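Local coordinates for uncharacterized protein (Shigella flexneri 5a str. M90T, PDB 5EUR) that is of unknown function but may be related to glutathione S-transferases, at residues A[24-27]-A[28-32]; A[51-54]-A[55-59]. All blocks are in the same frame, centred on the assembly; numbering follows the deposited sequence.

Contact 1: residues A[24-27]-A[28-32]; sequences QELS and TKYFT
At Ser27 the strand 24-27 hands the chain directly to the helix 28-32, and the two short axes stand at 93° to each other, a nearly square turn. Phe31 N donates to Ser27 O at 3.0 Å with an N-H...O angle of 166°, closing the first helical turn. Ser27 is also the N-cap. Its OG accepts from Tyr30 N at 3.1 Å along a more bent line than the backbone bond. A chi1 of 81° sets OG between the backbone N and the carbonyl carbon, swung over the start of the helix, where it also lies against Tyr30 CB. Next to the cap in sequence, the two methyls of Leu26 reach separate aromatic residues: CD1 meets Phe31 CD1 at 4.0 Å, with the side chains at about a right angle, while CD2 reaches Tyr30 CD2 at 4.2 Å. Phe31 goes on to Val19 and Val21 of the neighbouring strand, and Thr28 OG1 is bonded to Lys16 O. Ser27 OG is also hydrogen-bonded to Phe22 O of the second subunit, and Ser27 N to Gln24 OE1 of that subunit. The serine hydroxyl therefore works in two directions, accepting from an amide at the helix start and pairing with a carbonyl across the interface, which probably links the helix cap to subunit association.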
loop_
_atom_site.group_PDB
_atom_site.type_symbol
_atom_site.label_atom_id
_atom_site.label_comp_id
_atom_site.label_asym_id
_atom_site.label_seq_id
_atom_site.Cartn_x
_atom_site.Cartn_y
_atom_site.Cartn_z
ATOM N N GLN A 24 9.682 6.578 1.372
ATOM C CA GLN A 24 9.587 5.335 0.620
ATOM C C GLN A 24 9.508 5.649 -0.865
ATOM O O GLN A 24 8.615 6.384 -1.298
ATOM C CB GLN A 24 8.354 4.538 1.043
ATOM C CG GLN A 24 8.125 3.272 0.248
ATOM C CD GLN A 24 9.242 2.268 0.444
ATOM O OE1 GLN A 24 9.687 2.037 1.566
ATOM N NE2 GLN A 24 9.722 1.693 -0.646
ATOM N N GLU A 25 10.417 5.074 -1.643
ATOM C CA GLU A 25 10.362 5.232 -3.087
ATOM C C GLU A 25 9.457 4.158 -3.677
ATOM O O GLU A 25 9.583 2.970 -3.346
ATOM C CB GLU A 25 11.761 5.175 -3.708
ATOM C CG GLU A 25 11.741 5.537 -5.184
ATOM C CD GLU A 25 13.111 5.883 -5.749
ATOM O OE1 GLU A 25 14.129 5.664 -5.055
ATOM O OE2 GLU A 25 13.158 6.376 -6.898
ATOM N N LEU A 26 8.525 4.585 -4.531
ATOM C CA LEU A 26 7.571 3.703 -5.187
ATOM C C LEU A 26 7.470 4.084 -6.655
ATOM O O LEU A 26 7.613 5.254 -7.003
ATOM C CB LEU A 26 6.170 3.816 -4.565
ATOM C CG LEU A 26 5.987 3.480 -3.089
ATOM C CD1 LEU A 26 4.605 3.962 -2.642
ATOM C CD2 LEU A 26 6.120 1.982 -2.924
ATOM N N SER A 27 7.158 3.115 -7.507
ATOM C CA SER A 27 6.852 3.494 -8.882
ATOM C C SER A 27 5.632 4.404 -8.871
ATOM O O SER A 27 4.695 4.204 -8.089
ATOM C CB SER A 27 6.603 2.268 -9.766
ATOM O OG SER A 27 5.292 1.757 -9.615
ATOM N N THR A 28 5.662 5.438 -9.715
ATOM C CA THR A 28 4.570 6.403 -9.723
ATOM C C THR A 28 3.243 5.730 -10.015
ATOM O O THR A 28 2.241 6.018 -9.354
ATOM C CB THR A 28 4.850 7.503 -10.743
ATOM O OG1 THR A 28 6.072 8.153 -10.386
ATOM C CG2 THR A 28 3.712 8.515 -10.763
ATOM N N LYS A 29 3.220 4.818 -10.991
ATOM C CA LYS A 29 1.968 4.162 -11.354
ATOM C C LYS A 29 1.447 3.275 -10.229
ATOM O O LYS A 29 0.236 3.202 -10.020
ATOM C CB LYS A 29 2.155 3.355 -12.640
ATOM C CG LYS A 29 2.436 4.239 -13.841
ATOM C CD LYS A 29 1.182 4.982 -14.262
ATOM C CE LYS A 29 1.473 6.426 -14.603
ATOM N NZ LYS A 29 0.969 7.317 -13.508
ATOM N N TYR A 30 2.329 2.597 -9.491
ATOM C CA TYR A 30 1.842 1.839 -8.337
ATOM C C TYR A 30 1.203 2.772 -7.321
ATOM O O TYR A 30 0.119 2.492 -6.790
ATOM C CB TYR A 30 2.977 1.042 -7.682
ATOM C CG TYR A 30 2.536 0.324 -6.429
ATOM C CD1 TYR A 30 1.850 -0.885 -6.501
ATOM C CD2 TYR A 30 2.798 0.860 -5.169
ATOM C CE1 TYR A 30 1.443 -1.538 -5.346
ATOM C CE2 TYR A 30 2.384 0.218 -4.016
ATOM C CZ TYR A 30 1.710 -0.978 -4.116
ATOM O OH TYR A 30 1.295 -1.614 -2.972
ATOM N N PHE A 31 1.854 3.900 -7.042
ATOM C CA PHE A 31 1.284 4.831 -6.077
ATOM C C PHE A 31 -0.067 5.367 -6.549
ATOM O O PHE A 31 -1.030 5.405 -5.779
ATOM C CB PHE A 31 2.260 5.975 -5.816
ATOM C CG PHE A 31 1.784 6.926 -4.778
ATOM C CD1 PHE A 31 1.664 6.513 -3.453
ATOM C CD2 PHE A 31 1.455 8.225 -5.102
ATOM C CE1 PHE A 31 1.223 7.387 -2.473
ATOM C CE2 PHE A 31 1.013 9.099 -4.125
ATOM C CZ PHE A 31 0.897 8.685 -2.817
ATOM N N THR A 32 -0.162 5.800 -7.812
ATOM C CA THR A 32 -1.406 6.444 -8.230
ATOM C C THR A 32 -2.519 5.445 -8.538
ATOM O O THR A 32 -3.690 5.749 -8.298
ATOM C CB THR A 32 -1.165 7.361 -9.433
ATOM O OG1 THR A 32 -0.678 6.596 -10.542
ATOM C CG2 THR A 32 -0.164 8.453 -9.070
#

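Contact 2: residues A[51-54]-A[55-59]; sequences NRIL and NDIHA
Asn51 O receives Asn55 N at 2.9 Å, the first of four successive i to i+4 bonds that define this piece as regular alpha-helix, within helix 47-59. Arg52, Ile53 and Leu54 accept in the same way from Asp56, Ile57 and His58; the N-H...O angles across the set run from 155° to 166°. On the apolar side, Ile57 CG1 is the shared point of contact, 4.2 Å from Ile53 CG2 and 4.3 Å from Leu54 CD2. With chi1 at -65°, CG1 lies beside its own backbone N and is directed back along the helix towards these neighbours. Helix 28-43 covers this side through Val36 and Leu40, and Tyr70 and Trp74 of helix 68-75 pack on Leu54. Polar residues take other directions. Asn55 CB and CG rest against Asn51 O, both at 3.5 Å, while its OD1 is hydrogen-bonded to Trp74 NE1 and His58 NE2 to Glu86 OE1. Asp56 is held at both oxygens, OD1 in a salt bridge with Arg88 and OD2 accepting from Leu8 N, an environment that would probably stabilise the carboxylate form. A water also lies by Asp56, 2.7 Å from Arg52 O and 3.2 Å from Asp56 OD1, the second a weak bond; with more acceptors near it than protons, it need not serve both at once.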
loop_
_atom_site.group_PDB
_atom_site.type_symbol
_atom_site.label_atom_id
_atom_site.label_comp_id
_atom_site.label_asym_id
_atom_site.label_seq_id
_atom_site.Cartn_x
_atom_site.Cartn_y
_atom_site.Cartn_z
ATOM N N ASN A 51 -11.014 15.080 0.262
ATOM C CA ASN A 51 -10.567 16.364 -0.266
ATOM C C ASN A 51 -9.152 16.678 0.181
ATOM O O ASN A 51 -8.349 17.164 -0.623
ATOM C CB ASN A 51 -11.513 17.486 0.160
ATOM C CG ASN A 51 -12.799 17.496 -0.628
ATOM O OD1 ASN A 51 -12.899 16.903 -1.702
ATOM N ND2 ASN A 51 -13.807 18.179 -0.092
ATOM N N ARG A 52 -8.828 16.419 1.462
ATOM C CA ARG A 52 -7.456 16.619 1.932
ATOM C C ARG A 52 -6.462 15.787 1.126
ATOM O O ARG A 52 -5.424 16.291 0.655
ATOM C CB ARG A 52 -7.342 16.262 3.419
ATOM C CG ARG A 52 -7.862 17.307 4.396
ATOM C CD ARG A 52 -7.709 16.807 5.851
ATOM N NE ARG A 52 -6.338 16.376 6.143
ATOM C CZ ARG A 52 -5.397 17.144 6.691
ATOM N NH1 ARG A 52 -5.666 18.395 7.030
ATOM N NH2 ARG A 52 -4.182 16.654 6.909
ATOM N N ILE A 53 -6.745 14.487 0.994
ATOM C CA ILE A 53 -5.857 13.613 0.232
ATOM C C ILE A 53 -5.621 14.178 -1.162
ATOM O O ILE A 53 -4.480 14.280 -1.629
ATOM C CB ILE A 53 -6.445 12.195 0.156
ATOM C CG1 ILE A 53 -6.439 11.544 1.542
ATOM C CG2 ILE A 53 -5.650 11.357 -0.818
ATOM C CD1 ILE A 53 -7.370 10.326 1.621
ATOM N N LEU A 54 -6.704 14.548 -1.852
ATOM C CA LEU A 54 -6.568 14.970 -3.246
ATOM C C LEU A 54 -5.893 16.331 -3.361
ATOM O O LEU A 54 -5.218 16.596 -4.359
ATOM C CB LEU A 54 -7.928 14.944 -3.941
ATOM C CG LEU A 54 -8.391 13.498 -4.215
ATOM C CD1 LEU A 54 -9.811 13.450 -4.748
ATOM C CD2 LEU A 54 -7.435 12.814 -5.203
ATOM N N ASN A 55 -6.046 17.199 -2.364
ATOM C CA ASN A 55 -5.255 18.423 -2.381
ATOM C C ASN A 55 -3.764 18.106 -2.289
ATOM O O ASN A 55 -2.953 18.733 -2.973
ATOM C CB ASN A 55 -5.698 19.366 -1.263
ATOM C CG ASN A 55 -6.926 20.189 -1.643
ATOM O OD1 ASN A 55 -7.106 20.571 -2.807
ATOM N ND2 ASN A 55 -7.752 20.496 -0.658
ATOM N N ASP A 56 -3.380 17.113 -1.481
ATOM C CA ASP A 56 -1.961 16.752 -1.433
ATOM C C ASP A 56 -1.492 16.078 -2.722
ATOM O O ASP A 56 -0.333 16.262 -3.148
ATOM C CB ASP A 56 -1.707 15.859 -0.220
ATOM C CG ASP A 56 -1.850 16.621 1.079
ATOM O OD1 ASP A 56 -1.810 17.884 1.048
ATOM O OD2 ASP A 56 -2.022 15.968 2.118
ATOM N N ILE A 57 -2.369 15.288 -3.350
ATOM C CA ILE A 57 -2.051 14.691 -4.644
ATOM C C ILE A 57 -1.807 15.786 -5.680
ATOM O O ILE A 57 -0.806 15.769 -6.404
ATOM C CB ILE A 57 -3.183 13.738 -5.074
ATOM C CG1 ILE A 57 -3.270 12.545 -4.115
ATOM C CG2 ILE A 57 -3.015 13.292 -6.520
ATOM C CD1 ILE A 57 -1.952 11.791 -3.946
ATOM N N HIS A 58 -2.710 16.768 -5.739
ATOM C CA HIS A 58 -2.581 17.884 -6.672
ATOM C C HIS A 58 -1.316 18.683 -6.394
ATOM O O HIS A 58 -0.564 19.019 -7.320
ATOM C CB HIS A 58 -3.820 18.774 -6.548
ATOM C CG HIS A 58 -3.903 19.869 -7.570
ATOM N ND1 HIS A 58 -4.202 19.634 -8.895
ATOM C CD2 HIS A 58 -3.778 21.212 -7.439
ATOM C CE1 HIS A 58 -4.244 20.790 -9.544
ATOM N NE2 HIS A 58 -3.976 21.759 -8.687
ATOM N N ALA A 59 -1.057 18.967 -5.119
ATOM C CA ALA A 59 0.112 19.755 -4.735
ATOM C C ALA A 59 1.415 19.079 -5.133
ATOM O O ALA A 59 2.419 19.765 -5.377
ATOM C CB ALA A 59 0.100 20.006 -3.231
HETATM O O HOH W 1 -4.752 18.572 1.968
#

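How the contacts relate
Contact 1 precedes contact 2 in the chain, and their centres are 16 Å apart, yet the two touch directly: Phe31 CE2 lies 4.0 Å from Ile57 CD1, so the ring from the start of helix 28-43 packs on the apolar side of helix 47-59. Their surroundings differ. Residues 24-32 lie at interfaces with both other subunits, whereas no other chain of the assembly touches 51-59. The bound ions divide them as well: the Tyr30 side chain is about 3 Å from a magnesium ion and about 4 Å from a sulfate, probably from the crystallisation liquor, while the Ile57 side chain is about 13 Å from a magnesium ion.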